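Long-range contact in TadZ (Pseudomonas aeruginosa, PDB 4LDA), which forms the receiver-like, CheY-fold N-terminal part of a pilus assembly protein, whose full-length form probably binds and hydrolyses ATP: residues A[4-9]-A[51-56]. Sequence-based numbering, arbitrary orientation.
Sequences QNFVAL and VLFISL
Val7 and Leu9 exchange backbone hydrogen bonds with Val51, Phe53 and Ser55, which joins 4-9 and 51-55 as parallel neighbours. The ladder starts with Val7 N to Val51 O, the longest bond at 3.2 Å. Phe53 N then reaches Val7 O at 2.8 Å. Leu9 N meets Phe53 O with an N-H...O angle of 178°. Ser55 N closes the ladder on Leu9 O at 2.8 Å. CA-H...O contacts accompany these bonds, such as Leu52 CA to Val7 O at 3.4 Å.

These are the second and third strands across the five-stranded parallel sheet, ordered 2-1-3-4-5 as in CheY-like receiver domains. Helices cover both faces of the sheet.

On one face, Val51 CB sits at the edge of the Phe6 ring, 3.8 Å from CD1. Phe53 turns its own ring edge to Phe6 CB, with CE2 3.9 Å away. With CG beside the backbone N in both phenylalanines (chi1 -42° in Phe6, -65° in Phe53), the two side chains lie side by side and point the same way. Ile117 of helix 110-121 packs on Phe6, Val51 and Phe53.

On the other face, Val7 CG1 touches Leu52 CD1 at 3.8 Å. Leu9 CD1 meets Ile54 CD1 at 3.8 Å, the two side chains crossing at a slant. The other branch of Leu52, CD2, also approaches Leu9 CD1. Leu44 of helix 37-47 covers Val7 and Leu52, while helix 61-74 packs on Leu9 and Ile54.

At the C-terminal end of the pair, Ser55 OG is hydrogen-bonded to Glu15 OE2.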
loop_
_atom_site.group_PDB
_atom_site.type_symbol
_atom_site.label_atom_id
_atom_site.label_comp_id
_atom_site.label_asym_id
_atom_site.label_seq_id
_atom_site.Cartn_x
_atom_site.Cartn_y
_atom_site.Cartn_z
ATOM N N GLN A 4 -0.628 11.283 8.398
ATOM C CA GLN A 4 -1.387 10.049 8.250
ATOM C C GLN A 4 -0.648 8.872 8.788
ATOM O O GLN A 4 0.574 8.903 8.892
ATOM C CB GLN A 4 -1.642 9.778 6.750
ATOM C CG GLN A 4 -2.504 10.760 5.991
ATOM C CD GLN A 4 -2.254 10.634 4.510
ATOM O OE1 GLN A 4 -1.519 11.441 3.906
ATOM N NE2 GLN A 4 -2.809 9.587 3.917
ATOM N N ASN A 5 -1.375 7.781 8.986
ATOM C CA ASN A 5 -0.792 6.477 9.242
ATOM C C ASN A 5 -0.930 5.667 7.977
ATOM O O ASN A 5 -1.977 5.731 7.331
ATOM C CB ASN A 5 -1.417 5.763 10.445
ATOM C CG ASN A 5 -1.023 6.317 11.782
ATOM O OD1 ASN A 5 0.125 6.752 11.996
ATOM N ND2 ASN A 5 -1.948 6.237 12.739
ATOM N N PHE A 6 0.149 4.997 7.568
ATOM C CA PHE A 6 0.181 4.104 6.407
ATOM C C PHE A 6 0.484 2.714 6.902
ATOM O O PHE A 6 1.236 2.582 7.874
ATOM C CB PHE A 6 1.210 4.550 5.360
ATOM C CG PHE A 6 1.273 6.031 5.071
ATOM C CD1 PHE A 6 0.397 6.619 4.171
ATOM C CD2 PHE A 6 2.244 6.829 5.656
ATOM C CE1 PHE A 6 0.459 7.983 3.905
ATOM C CE2 PHE A 6 2.314 8.196 5.370
ATOM C CZ PHE A 6 1.425 8.760 4.494
ATOM N N VAL A 7 -0.102 1.679 6.277
ATOM C CA VAL A 7 0.150 0.290 6.661
ATOM C C VAL A 7 0.963 -0.342 5.533
ATOM O O VAL A 7 0.715 -0.047 4.374
ATOM C CB VAL A 7 -1.157 -0.479 7.004
ATOM C CG1 VAL A 7 -0.893 -1.949 7.285
ATOM C CG2 VAL A 7 -1.823 0.155 8.214
ATOM N N ALA A 8 1.971 -1.156 5.885
ATOM C CA ALA A 8 2.840 -1.782 4.902
ATOM C C ALA A 8 3.008 -3.283 5.116
ATOM O O ALA A 8 3.416 -3.734 6.187
ATOM C CB ALA A 8 4.205 -1.129 4.935
ATOM N N LEU A 9 2.707 -4.045 4.054
ATOM C CA LEU A 9 2.930 -5.478 3.931
ATOM C C LEU A 9 4.132 -5.627 3.037
ATOM O O LEU A 9 4.005 -5.536 1.819
ATOM C CB LEU A 9 1.694 -6.213 3.388
ATOM C CG LEU A 9 0.427 -6.137 4.181
ATOM C CD1 LEU A 9 -0.753 -6.556 3.327
ATOM C CD2 LEU A 9 0.544 -7.003 5.424
ATOM N N VAL A 51 -4.183 4.503 3.321
ATOM C CA VAL A 51 -3.266 3.954 2.324
ATOM C C VAL A 51 -2.613 2.695 2.888
ATOM O O VAL A 51 -2.128 2.704 4.029
ATOM C CB VAL A 51 -2.194 4.976 1.856
ATOM C CG1 VAL A 51 -1.235 4.357 0.821
ATOM C CG2 VAL A 51 -2.853 6.243 1.319
ATOM N N LEU A 52 -2.602 1.614 2.067
ATOM C CA LEU A 52 -1.948 0.356 2.379
ATOM C C LEU A 52 -0.964 0.017 1.263
ATOM O O LEU A 52 -1.346 -0.034 0.092
ATOM C CB LEU A 52 -2.955 -0.787 2.606
ATOM C CG LEU A 52 -2.341 -2.142 2.960
ATOM C CD1 LEU A 52 -2.996 -2.721 4.164
ATOM C CD2 LEU A 52 -2.439 -3.127 1.805
ATOM N N PHE A 53 0.300 -0.223 1.637
ATOM C CA PHE A 53 1.350 -0.653 0.724
ATOM C C PHE A 53 1.466 -2.177 0.797
ATOM O O PHE A 53 1.493 -2.732 1.886
ATOM C CB PHE A 53 2.678 0.036 1.049
ATOM C CG PHE A 53 2.640 1.526 0.843
ATOM C CD1 PHE A 53 2.871 2.074 -0.412
ATOM C CD2 PHE A 53 2.401 2.386 1.912
ATOM C CE1 PHE A 53 2.845 3.452 -0.602
ATOM C CE2 PHE A 53 2.362 3.767 1.722
ATOM C CZ PHE A 53 2.599 4.290 0.474
ATOM N N ILE A 54 1.479 -2.853 -0.354
ATOM C CA ILE A 54 1.608 -4.310 -0.384
ATOM C C ILE A 54 2.687 -4.678 -1.419
ATOM O O ILE A 54 2.632 -4.256 -2.566
ATOM C CB ILE A 54 0.267 -5.054 -0.625
ATOM C CG1 ILE A 54 0.434 -6.601 -0.395
ATOM C CG2 ILE A 54 -0.393 -4.667 -1.975
ATOM C CD1 ILE A 54 -0.838 -7.412 -0.408
ATOM N N SER A 55 3.701 -5.410 -0.963
ATOM C CA SER A 55 4.808 -5.857 -1.792
ATOM C C SER A 55 4.386 -7.147 -2.516
ATOM O O SER A 55 3.982 -8.129 -1.879
ATOM C CB SER A 55 6.065 -6.038 -0.949
ATOM O OG SER A 55 7.171 -6.289 -1.795
ATOM N N LEU A 56 4.438 -7.102 -3.850
ATOM C CA LEU A 56 4.056 -8.187 -4.747
ATOM C C LEU A 56 5.222 -8.693 -5.604
ATOM O O LEU A 56 6.017 -7.914 -6.143
ATOM C CB LEU A 56 2.923 -7.734 -5.685
ATOM C CG LEU A 56 1.591 -7.359 -5.051
ATOM C CD1 LEU A 56 0.617 -6.897 -6.106
ATOM C CD2 LEU A 56 0.992 -8.524 -4.299
#